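Local coordinates for hypothetical protein VC1899 (Vibrio cholerae, PDB 1XMX) that is of unknown function but carries a Card1-like endonuclease domain of the PD-(D/E)XK clan and probably binds nucleic acid, at residues K303-R315 with Q336-R348. Residues are numbered along the deposited sequence; the frame is centred on the assembly and turned at random.
Sequences KLHIIECKTKGMR and QARAMLVSFRPLR
Strands 303-310 and 338-343 run parallel, His305 facing Arg338 and Lys310 facing Ser343, with axes 4.6 Å apart and 14° from aligned, joined by seven backbone hydrogen bonds from Arg338 N to Leu304 O through to Phe344 N to Lys310 O. His305 and Arg338 stand side by side on one face of the sheet. His305 ND1 donates to Lys303 O at 2.9 Å, leaving NE2 to accept from Arg338 NH2 at 3.0 Å, close to the ring plane. This bond is bent (136°), and ring and guanidinium lie 75° apart. The arginine reaches back because its chain turns at chi3, while its CB sits over one imidazole face in a CH-pi contact. Trp378 of helix 371-380 meets the His305 ring edge-to-face and forms a cation-pi pair with Arg338. Farther along this face, beta-branched Ile307 and Val342 suit an extended strand, and their CG2 methyls meet at 3.5 Å; Ile307 and Met340 also touch Leu375 and Trp378.

On the reverse face Ala339 is small enough to fit beside Ile306 and against Leu325 of helix 321-333. Leu341 spreads its two methyls: CD1 rests 3.9 Å from Glu308 CB and near the aliphatic part of Lys310, whereas CD2 meets Met314 CE tip to tip. Here the lysine and glutamate offer methylene groups to the leucine. Past the strands, NH2 of Arg348 donates to Met314 O at 2.9 Å, in the guanidinium plane, while NH1, only weakly bonded to the same oxygen, makes a salt bridge with Asp351. Helix 321-333 links the strands in a beta-alpha-beta crossover, and the Glu308-Cys309-Lys310 run, read with Asp295 on the adjoining antiparallel strand, is consistent with the D...EXK signature of the PD-(D/E)XK nuclease fold.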
# COMPACT_ATOMS: atom_id res chain seq x y z
N LYS A 303 -3.38 -6.92 1.65
CA LYS A 303 -3.02 -5.89 2.65
C LYS A 303 -2.10 -4.79 2.03
O LYS A 303 -1.07 -5.10 1.38
CB LYS A 303 -2.28 -6.54 3.79
CG LYS A 303 -2.95 -7.71 4.36
CD LYS A 303 -2.10 -8.41 5.41
CE LYS A 303 -2.79 -9.71 5.75
NZ LYS A 303 -2.06 -10.41 6.77
N LEU A 304 -2.44 -3.51 2.25
CA LEU A 304 -1.62 -2.38 1.71
C LEU A 304 -0.30 -2.34 2.44
O LEU A 304 -0.29 -2.37 3.68
CB LEU A 304 -2.33 -1.04 1.89
CG LEU A 304 -1.63 0.18 1.28
CD1 LEU A 304 -1.69 0.17 -0.29
CD2 LEU A 304 -2.18 1.46 1.87
N HIS A 305 0.80 -2.36 1.69
CA HIS A 305 2.17 -2.24 2.25
C HIS A 305 2.82 -0.98 1.68
O HIS A 305 2.98 -0.86 0.46
CB HIS A 305 3.04 -3.40 1.83
CG HIS A 305 2.80 -4.65 2.62
ND1 HIS A 305 1.57 -5.27 2.66
CD2 HIS A 305 3.61 -5.36 3.43
CE1 HIS A 305 1.65 -6.33 3.44
NE2 HIS A 305 2.88 -6.42 3.91
N ILE A 306 3.17 -0.06 2.58
CA ILE A 306 3.86 1.18 2.20
C ILE A 306 5.32 1.22 2.66
O ILE A 306 5.66 0.98 3.84
CB ILE A 306 3.17 2.42 2.82
CG1 ILE A 306 1.71 2.50 2.43
CG2 ILE A 306 3.87 3.77 2.31
CD1 ILE A 306 0.99 3.48 3.40
N ILE A 307 6.18 1.66 1.76
CA ILE A 307 7.58 1.78 2.08
C ILE A 307 7.99 3.24 1.87
O ILE A 307 7.82 3.79 0.74
CB ILE A 307 8.43 0.86 1.19
CG1 ILE A 307 7.94 -0.58 1.32
CG2 ILE A 307 9.95 0.97 1.58
CD1 ILE A 307 8.53 -1.53 0.27
N GLU A 308 8.48 3.86 2.94
CA GLU A 308 9.09 5.17 2.85
C GLU A 308 10.59 4.93 2.72
O GLU A 308 11.16 4.15 3.50
CB GLU A 308 8.89 5.97 4.14
CG GLU A 308 9.30 7.44 3.97
CD GLU A 308 8.82 8.32 5.10
OE1 GLU A 308 7.97 7.86 5.89
OE2 GLU A 308 9.31 9.48 5.22
N CYS A 309 11.20 5.57 1.73
CA CYS A 309 12.67 5.63 1.60
C CYS A 309 13.25 6.99 2.07
O CYS A 309 12.76 8.03 1.67
CB CYS A 309 13.10 5.30 0.17
SG CYS A 309 12.40 3.72 -0.33
N LYS A 310 14.19 6.94 3.01
CA LYS A 310 14.98 8.11 3.37
C LYS A 310 16.45 7.91 2.97
O LYS A 310 17.05 6.84 3.18
CB LYS A 310 14.87 8.45 4.85
CG LYS A 310 13.51 9.06 5.24
CD LYS A 310 13.46 9.41 6.72
CE LYS A 310 14.23 10.67 7.07
NZ LYS A 310 14.05 11.67 5.94
N THR A 311 17.01 8.94 2.33
CA THR A 311 18.45 9.05 2.08
C THR A 311 19.17 10.05 3.04
O THR A 311 20.39 10.06 3.10
CB THR A 311 18.72 9.48 0.64
OG1 THR A 311 18.01 10.69 0.41
CG2 THR A 311 18.26 8.42 -0.38
N LYS A 312 18.43 10.85 3.80
CA LYS A 312 19.01 11.73 4.82
C LYS A 312 18.66 11.23 6.22
O LYS A 312 17.78 10.38 6.40
CB LYS A 312 18.48 13.17 4.68
CG LYS A 312 19.16 14.06 3.60
CD LYS A 312 20.65 13.60 3.33
CE LYS A 312 21.61 14.69 2.77
NZ LYS A 312 22.48 15.23 3.88
N GLY A 313 19.33 11.77 7.23
CA GLY A 313 19.13 11.34 8.61
C GLY A 313 17.91 11.93 9.29
O GLY A 313 17.38 12.97 8.88
N MET A 314 17.44 11.25 10.34
CA MET A 314 16.32 11.77 11.14
C MET A 314 16.76 12.78 12.18
O MET A 314 17.65 12.51 12.99
CB MET A 314 15.57 10.63 11.86
CG MET A 314 14.19 10.33 11.32
SD MET A 314 13.77 8.57 11.48
CE MET A 314 14.43 8.07 9.89
N ARG A 315 16.11 13.93 12.16
CA ARG A 315 16.25 14.95 13.20
C ARG A 315 15.85 14.39 14.56
O ARG A 315 16.66 14.36 15.49
CB ARG A 315 15.36 16.15 12.88
CG ARG A 315 15.45 16.64 11.41
CD ARG A 315 14.53 17.84 11.21
NE ARG A 315 13.39 17.74 12.12
CZ ARG A 315 12.46 18.68 12.29
NH1 ARG A 315 12.50 19.82 11.60
NH2 ARG A 315 11.47 18.46 13.15
N GLN A 336 -5.19 -3.79 8.59
CA GLN A 336 -4.26 -4.82 8.12
C GLN A 336 -3.07 -4.16 7.39
O GLN A 336 -2.14 -4.87 6.95
CB GLN A 336 -4.98 -5.75 7.13
CG GLN A 336 -5.70 -6.99 7.71
CD GLN A 336 -6.66 -6.62 8.77
OE1 GLN A 336 -7.73 -6.03 8.50
NE2 GLN A 336 -6.29 -6.92 10.01
N ALA A 337 -3.11 -2.84 7.19
CA ALA A 337 -2.00 -2.23 6.42
C ALA A 337 -0.65 -2.28 7.17
O ALA A 337 -0.57 -2.32 8.42
CB ALA A 337 -2.33 -0.83 5.93
N ARG A 338 0.42 -2.37 6.40
CA ARG A 338 1.77 -2.47 6.99
C ARG A 338 2.70 -1.43 6.37
O ARG A 338 2.54 -1.07 5.22
CB ARG A 338 2.34 -3.86 6.77
CG ARG A 338 1.83 -4.75 7.88
CD ARG A 338 1.77 -6.26 7.66
NE ARG A 338 2.70 -6.83 6.69
CZ ARG A 338 3.90 -7.37 6.95
NH1 ARG A 338 4.45 -7.39 8.17
NH2 ARG A 338 4.55 -7.85 5.93
N ALA A 339 3.67 -0.97 7.15
CA ALA A 339 4.60 0.02 6.63
C ALA A 339 6.04 -0.21 7.09
O ALA A 339 6.33 -0.66 8.19
CB ALA A 339 4.12 1.49 6.96
N MET A 340 6.94 0.17 6.20
CA MET A 340 8.36 0.01 6.41
C MET A 340 9.10 1.35 6.14
O MET A 340 8.72 2.11 5.25
CB MET A 340 8.81 -1.00 5.37
CG MET A 340 10.30 -1.02 5.23
SD MET A 340 10.94 -2.32 4.19
CE MET A 340 10.79 -3.77 5.31
N LEU A 341 10.15 1.62 6.89
CA LEU A 341 11.06 2.73 6.51
C LEU A 341 12.39 2.14 6.05
O LEU A 341 13.02 1.39 6.79
CB LEU A 341 11.25 3.72 7.66
CG LEU A 341 12.31 4.80 7.56
CD1 LEU A 341 12.02 5.73 6.39
CD2 LEU A 341 12.36 5.59 8.90
N VAL A 342 12.79 2.45 4.81
CA VAL A 342 14.13 2.07 4.35
C VAL A 342 15.03 3.32 4.47
O VAL A 342 14.70 4.36 3.91
CB VAL A 342 14.10 1.51 2.91
CG1 VAL A 342 15.55 1.24 2.41
CG2 VAL A 342 13.17 0.21 2.84
N SER A 343 16.12 3.21 5.22
CA SER A 343 16.96 4.35 5.53
C SER A 343 18.40 4.06 5.09
O SER A 343 18.95 3.03 5.44
CB SER A 343 16.95 4.64 7.03
OG SER A 343 17.69 5.83 7.30
N PHE A 344 18.95 4.96 4.28
CA PHE A 344 20.31 4.89 3.82
C PHE A 344 21.29 5.24 4.95
O PHE A 344 22.42 4.69 4.99
CB PHE A 344 20.46 5.84 2.63
CG PHE A 344 21.88 5.95 2.08
CD1 PHE A 344 22.46 4.88 1.39
CD2 PHE A 344 22.59 7.11 2.22
CE1 PHE A 344 23.76 4.98 0.88
CE2 PHE A 344 23.87 7.21 1.71
CZ PHE A 344 24.46 6.15 1.04
N ARG A 345 20.86 6.10 5.87
CA ARG A 345 21.69 6.52 6.97
C ARG A 345 21.36 5.76 8.25
O ARG A 345 20.25 5.32 8.42
CB ARG A 345 21.55 8.04 7.18
CG ARG A 345 21.96 8.94 5.95
CD ARG A 345 23.37 9.55 6.08
NE ARG A 345 24.47 8.59 5.82
CZ ARG A 345 25.52 8.35 6.62
NH1 ARG A 345 25.67 9.00 7.77
NH2 ARG A 345 26.44 7.44 6.28
N PRO A 346 22.34 5.63 9.16
CA PRO A 346 22.18 4.89 10.42
C PRO A 346 20.95 5.36 11.17
O PRO A 346 20.56 6.50 11.07
CB PRO A 346 23.45 5.24 11.21
CG PRO A 346 24.45 5.65 10.16
CD PRO A 346 23.69 6.19 9.00
N LEU A 347 20.31 4.47 11.93
CA LEU A 347 19.15 4.87 12.70
C LEU A 347 19.50 4.92 14.20
O LEU A 347 20.03 3.97 14.75
CB LEU A 347 18.00 3.91 12.44
CG LEU A 347 17.95 3.35 11.02
CD1 LEU A 347 18.37 1.84 10.97
CD2 LEU A 347 16.59 3.60 10.44
N ARG A 348 19.24 6.05 14.82
CA ARG A 348 19.46 6.20 16.25
C ARG A 348 18.58 5.18 17.04
O ARG A 348 17.55 4.73 16.53
CB ARG A 348 19.23 7.68 16.58
CG ARG A 348 19.09 8.06 18.03
CD ARG A 348 18.49 9.46 18.07
NE ARG A 348 19.15 10.37 17.12
CZ ARG A 348 18.53 10.95 16.08
NH1 ARG A 348 17.23 10.70 15.86
NH2 ARG A 348 19.20 11.79 15.28